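Local coordinates for Fe2OG dioxygenase domain-containing protein (Pseudomonas putida, PDB 4J25), which probably hydroxylates peptidyl proline as an iron- and 2-oxoglutarate-dependent prolyl-4-hydroxylase with a double-stranded beta-helix (jellyroll) core, at residues L162-W168 with V188-G193. Numbering follows the deposited sequence.
Sequences LYLNEGW and VEPVAG. With OGA (N-oxalylglycine), chain J.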
ATOM      1  N   LEU A 162       0.481   1.521   2.656  1.00 14.06           N
ATOM      2  CA  LEU A 162       0.675   2.768   3.389  1.00 16.36           C
ATOM      3  C   LEU A 162       1.366   2.450   4.717  1.00 16.54           C
ATOM      4  O   LEU A 162       0.913   1.582   5.466  1.00 17.02           O
ATOM      5  CB  LEU A 162      -0.665   3.489   3.627  1.00 15.84           C
ATOM      6  CG  LEU A 162      -0.549   4.804   4.434  1.00 17.15           C
ATOM      7  CD1 LEU A 162       0.099   5.907   3.635  1.00 15.79           C
ATOM      8  CD2 LEU A 162      -1.914   5.248   4.903  1.00 18.83           C
ATOM      9  N   TYR A 163       2.484   3.114   5.000  1.00 17.60           N
ATOM     10  CA  TYR A 163       3.180   2.869   6.268  1.00 18.56           C
ATOM     11  C   TYR A 163       2.752   3.874   7.344  1.00 17.42           C
ATOM     12  O   TYR A 163       2.310   4.979   7.046  1.00 16.69           O
ATOM     13  CB  TYR A 163       4.708   2.810   6.075  1.00 19.73           C
ATOM     14  CG  TYR A 163       5.099   1.716   5.100  1.00 19.00           C
ATOM     15  CD1 TYR A 163       4.998   0.383   5.452  1.00 19.92           C
ATOM     16  CD2 TYR A 163       5.527   2.017   3.821  1.00 17.84           C
ATOM     17  CE1 TYR A 163       5.320  -0.623   4.554  1.00 19.68           C
ATOM     18  CE2 TYR A 163       5.854   1.014   2.923  1.00 18.24           C
ATOM     19  CZ  TYR A 163       5.756  -0.298   3.305  1.00 18.24           C
ATOM     20  OH  TYR A 163       6.070  -1.298   2.418  1.00 19.48           O
ATOM     21  N   LEU A 164       2.873   3.461   8.599  1.00 18.65           N
ATOM     22  CA  LEU A 164       2.193   4.127   9.703  1.00 18.61           C
ATOM     23  C   LEU A 164       3.099   4.401  10.901  1.00 22.17           C
ATOM     24  O   LEU A 164       2.618   4.767  11.971  1.00 21.76           O
ATOM     25  CB  LEU A 164       1.050   3.245  10.174  1.00 17.48           C
ATOM     26  CG  LEU A 164      -0.007   2.906   9.119  1.00 17.06           C
ATOM     27  CD1 LEU A 164      -1.028   1.948   9.686  1.00 16.72           C
ATOM     28  CD2 LEU A 164      -0.670   4.176   8.613  1.00 16.80           C
ATOM     29  N   ASN A 165       4.406   4.227  10.736  1.00 23.58           N
ATOM     30  CA  ASN A 165       5.286   4.241  11.903  1.00 25.00           C
ATOM     31  C   ASN A 165       6.016   5.555  12.122  1.00 26.76           C
ATOM     32  O   ASN A 165       6.835   5.979  11.303  1.00 23.15           O
ATOM     33  CB  ASN A 165       6.290   3.112  11.797  1.00 24.36           C
ATOM     34  CG  ASN A 165       5.639   1.807  11.444  1.00 22.55           C
ATOM     35  OD1 ASN A 165       4.938   1.203  12.261  1.00 21.04           O
ATOM     36  ND2 ASN A 165       5.866   1.352  10.213  1.00 21.68           N
ATOM     37  N   GLU A 166       5.724   6.180  13.258  1.00 29.34           N
ATOM     38  CA  GLU A 166       6.359   7.425  13.633  1.00 32.99           C
ATOM     39  C   GLU A 166       7.774   7.160  14.129  1.00 30.86           C
ATOM     40  O   GLU A 166       8.023   6.156  14.793  1.00 31.24           O
ATOM     41  CB  GLU A 166       5.545   8.110  14.732  1.00 37.00           C
ATOM     42  CG  GLU A 166       4.087   8.381  14.343  1.00 38.98           C
ATOM     43  CD  GLU A 166       3.972   9.341  13.179  1.00 40.04           C
ATOM     44  OE1 GLU A 166       2.902   9.374  12.511  1.00 39.29           O
ATOM     45  OE2 GLU A 166       4.963  10.063  12.933  1.00 41.41           O
ATOM     46  N   GLY A 167       8.695   8.051  13.778  1.00 29.82           N
ATOM     47  CA  GLY A 167      10.038   8.046  14.342  1.00 30.62           C
ATOM     48  C   GLY A 167      10.903   6.855  13.975  1.00 30.48           C
ATOM     49  O   GLY A 167      11.777   6.458  14.753  1.00 31.04           O
ATOM     50  N   TRP A 168      10.666   6.282  12.797  1.00 28.75           N
ATOM     51  CA  TRP A 168      11.424   5.122  12.345  1.00 28.05           C
ATOM     52  C   TRP A 168      12.860   5.520  12.064  1.00 31.76           C
ATOM     53  O   TRP A 168      13.114   6.609  11.560  1.00 31.00           O
ATOM     54  CB  TRP A 168      10.807   4.536  11.071  1.00 23.75           C
ATOM     55  CG  TRP A 168      11.179   3.110  10.881  1.00 22.44           C
ATOM     56  CD1 TRP A 168      12.233   2.624  10.161  1.00 21.67           C
ATOM     57  CD2 TRP A 168      10.513   1.972  11.435  1.00 23.27           C
ATOM     58  NE1 TRP A 168      12.262   1.259  10.239  1.00 21.76           N
ATOM     59  CE2 TRP A 168      11.216   0.833  11.016  1.00 23.13           C
ATOM     60  CE3 TRP A 168       9.394   1.810  12.253  1.00 25.53           C
ATOM     61  CZ2 TRP A 168      10.833  -0.455  11.380  1.00 25.07           C
ATOM     62  CZ3 TRP A 168       9.016   0.526  12.618  1.00 25.76           C
ATOM     63  CH2 TRP A 168       9.730  -0.586  12.180  1.00 25.51           C
ATOM     64  N   VAL A 188      12.511   0.574   0.808  1.00 21.82           N
ATOM     65  CA  VAL A 188      11.651   1.598   1.376  1.00 22.16           C
ATOM     66  C   VAL A 188      11.575   1.453   2.895  1.00 21.56           C
ATOM     67  O   VAL A 188      11.199   0.397   3.402  1.00 21.24           O
ATOM     68  CB  VAL A 188      10.223   1.493   0.798  1.00 20.83           C
ATOM     69  CG1 VAL A 188       9.326   2.596   1.389  1.00 20.56           C
ATOM     70  CG2 VAL A 188      10.263   1.615  -0.691  1.00 21.26           C
ATOM     71  N   GLU A 189      11.930   2.501   3.630  1.00 21.66           N
ATOM     72  CA  GLU A 189      11.724   2.505   5.075  1.00 22.22           C
ATOM     73  C   GLU A 189      10.248   2.755   5.345  1.00 17.88           C
ATOM     74  O   GLU A 189       9.655   3.635   4.742  1.00 17.42           O
ATOM     75  CB  GLU A 189      12.572   3.569   5.794  1.00 25.49           C
ATOM     76  CG  GLU A 189      14.062   3.292   5.751  1.00 30.12           C
ATOM     77  CD  GLU A 189      14.869   4.165   6.702  1.00 35.86           C
ATOM     78  OE1 GLU A 189      14.293   4.690   7.686  1.00 38.37           O
ATOM     79  OE2 GLU A 189      16.091   4.319   6.460  1.00 37.84           O
ATOM     80  N   PRO A 190       9.659   1.974   6.250  1.00 17.74           N
ATOM     81  CA  PRO A 190       8.220   2.040   6.548  1.00 18.30           C
ATOM     82  C   PRO A 190       7.868   3.241   7.431  1.00 17.80           C
ATOM     83  O   PRO A 190       7.323   3.096   8.522  1.00 17.98           O
ATOM     84  CB  PRO A 190       7.979   0.727   7.276  1.00 18.58           C
ATOM     85  CG  PRO A 190       9.280   0.520   8.039  1.00 20.84           C
ATOM     86  CD  PRO A 190      10.357   0.997   7.105  1.00 18.16           C
ATOM     87  N   VAL A 191       8.167   4.426   6.910  1.00 19.31           N
ATOM     88  CA  VAL A 191       8.006   5.704   7.596  1.00 23.51           C
ATOM     89  C   VAL A 191       6.570   6.226   7.494  1.00 23.69           C
ATOM     90  O   VAL A 191       5.933   6.132   6.448  1.00 22.46           O
ATOM     91  CB  VAL A 191       8.968   6.720   6.965  1.00 26.38           C
ATOM     92  CG1 VAL A 191       8.640   8.147   7.379  1.00 29.70           C
ATOM     93  CG2 VAL A 191      10.394   6.362   7.340  1.00 27.62           C
ATOM     94  N   ALA A 192       6.056   6.783   8.581  1.00 24.16           N
ATOM     95  CA  ALA A 192       4.661   7.213   8.609  1.00 22.85           C
ATOM     96  C   ALA A 192       4.343   8.101   7.419  1.00 20.46           C
ATOM     97  O   ALA A 192       5.069   9.046   7.134  1.00 21.96           O
ATOM     98  CB  ALA A 192       4.358   7.959   9.915  1.00 25.12           C
ATOM     99  N   GLY A 193       3.239   7.812   6.742  1.00 18.14           N
ATOM    100  CA  GLY A 193       2.767   8.652   5.656  1.00 17.97           C
ATOM    101  C   GLY A 193       3.259   8.218   4.289  1.00 18.22           C
ATOM    102  O   GLY A 193       2.827   8.755   3.261  1.00 17.02           O
TER
HETATM  103  C1  OGA J 402       2.190  -7.974   1.337  1.00 26.82           C
HETATM  104  C2  OGA J 402       3.488  -7.230   1.395  1.00 26.30           C
HETATM  105  C4  OGA J 402       4.902  -5.446   2.354  1.00 27.44           C
HETATM  106  C5  OGA J 402       4.916  -4.363   3.378  1.00 27.05           C
HETATM  107  O1  OGA J 402       1.370  -7.798   2.283  1.00 25.81           O
HETATM  108  O2  OGA J 402       1.920  -8.744   0.347  1.00 24.23           O
HETATM  109  O2' OGA J 402       4.396  -7.537   0.636  1.00 24.18           O
HETATM  110  O3  OGA J 402       5.651  -3.360   3.201  1.00 26.61           O
HETATM  111  N1  OGA J 402       3.660  -6.146   2.335  1.00 27.59           N
HETATM  112  O4  OGA J 402       4.201  -4.440   4.412  1.00 29.72           O
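Pro190 lies between two aromatic rings, Tyr163 and Trp168, and meets each with a different part. Pro190 CA sits over a face of the Tyr163 ring, 3.9 Å from the centroid, in a CH-pi contact. CB of Pro190 adds a 3.5 Å contact with CD1 of Tyr163. On the Trp168 side, Pro190 CG stands over the five-membered ring, 3.8 Å from its centroid and 19° off the normal. The proline and indole side chains cross at about a right angle. The Trp168 chi1 of -158° sets CG opposite the backbone N and beside the carbonyl carbon, and the indole comes over the proline. With alanine in place of Trp168, CG of Pro190 would probably lose the aromatic face it packs on, and Gly173 O its indole N-H donor.

Three hydrogen bonds join the segments. Asn165 ND2 reaches Pro190 O at 2.8 Å, nearly straight (170°) and in the carbonyl plane. Asn165 OD1 accepts from Leu215 N, so both ends of the amide are held and its rotation is fixed. Gly193 N bonds to Tyr163 O at 3.0 Å. Ala192 N bonds to Asn165 O at 2.9 Å, more bent. Within 188-193, Pro190 centres an inverse gamma turn, closed by a weak bond from Val191 N to Glu189 O.

Tyr163 also lines the N-oxalylglycine pocket, so Pro190 packs against a pocket residue of the jellyroll fold. Arg214 and Ser216 of strand 214-222 touch its side chain. The contact joins the end of strand 156-163, and the loop after it, to the loop linking strands 185-188 and 195-199, while helix 53-67 packs on Leu162, Leu164 and Ala192.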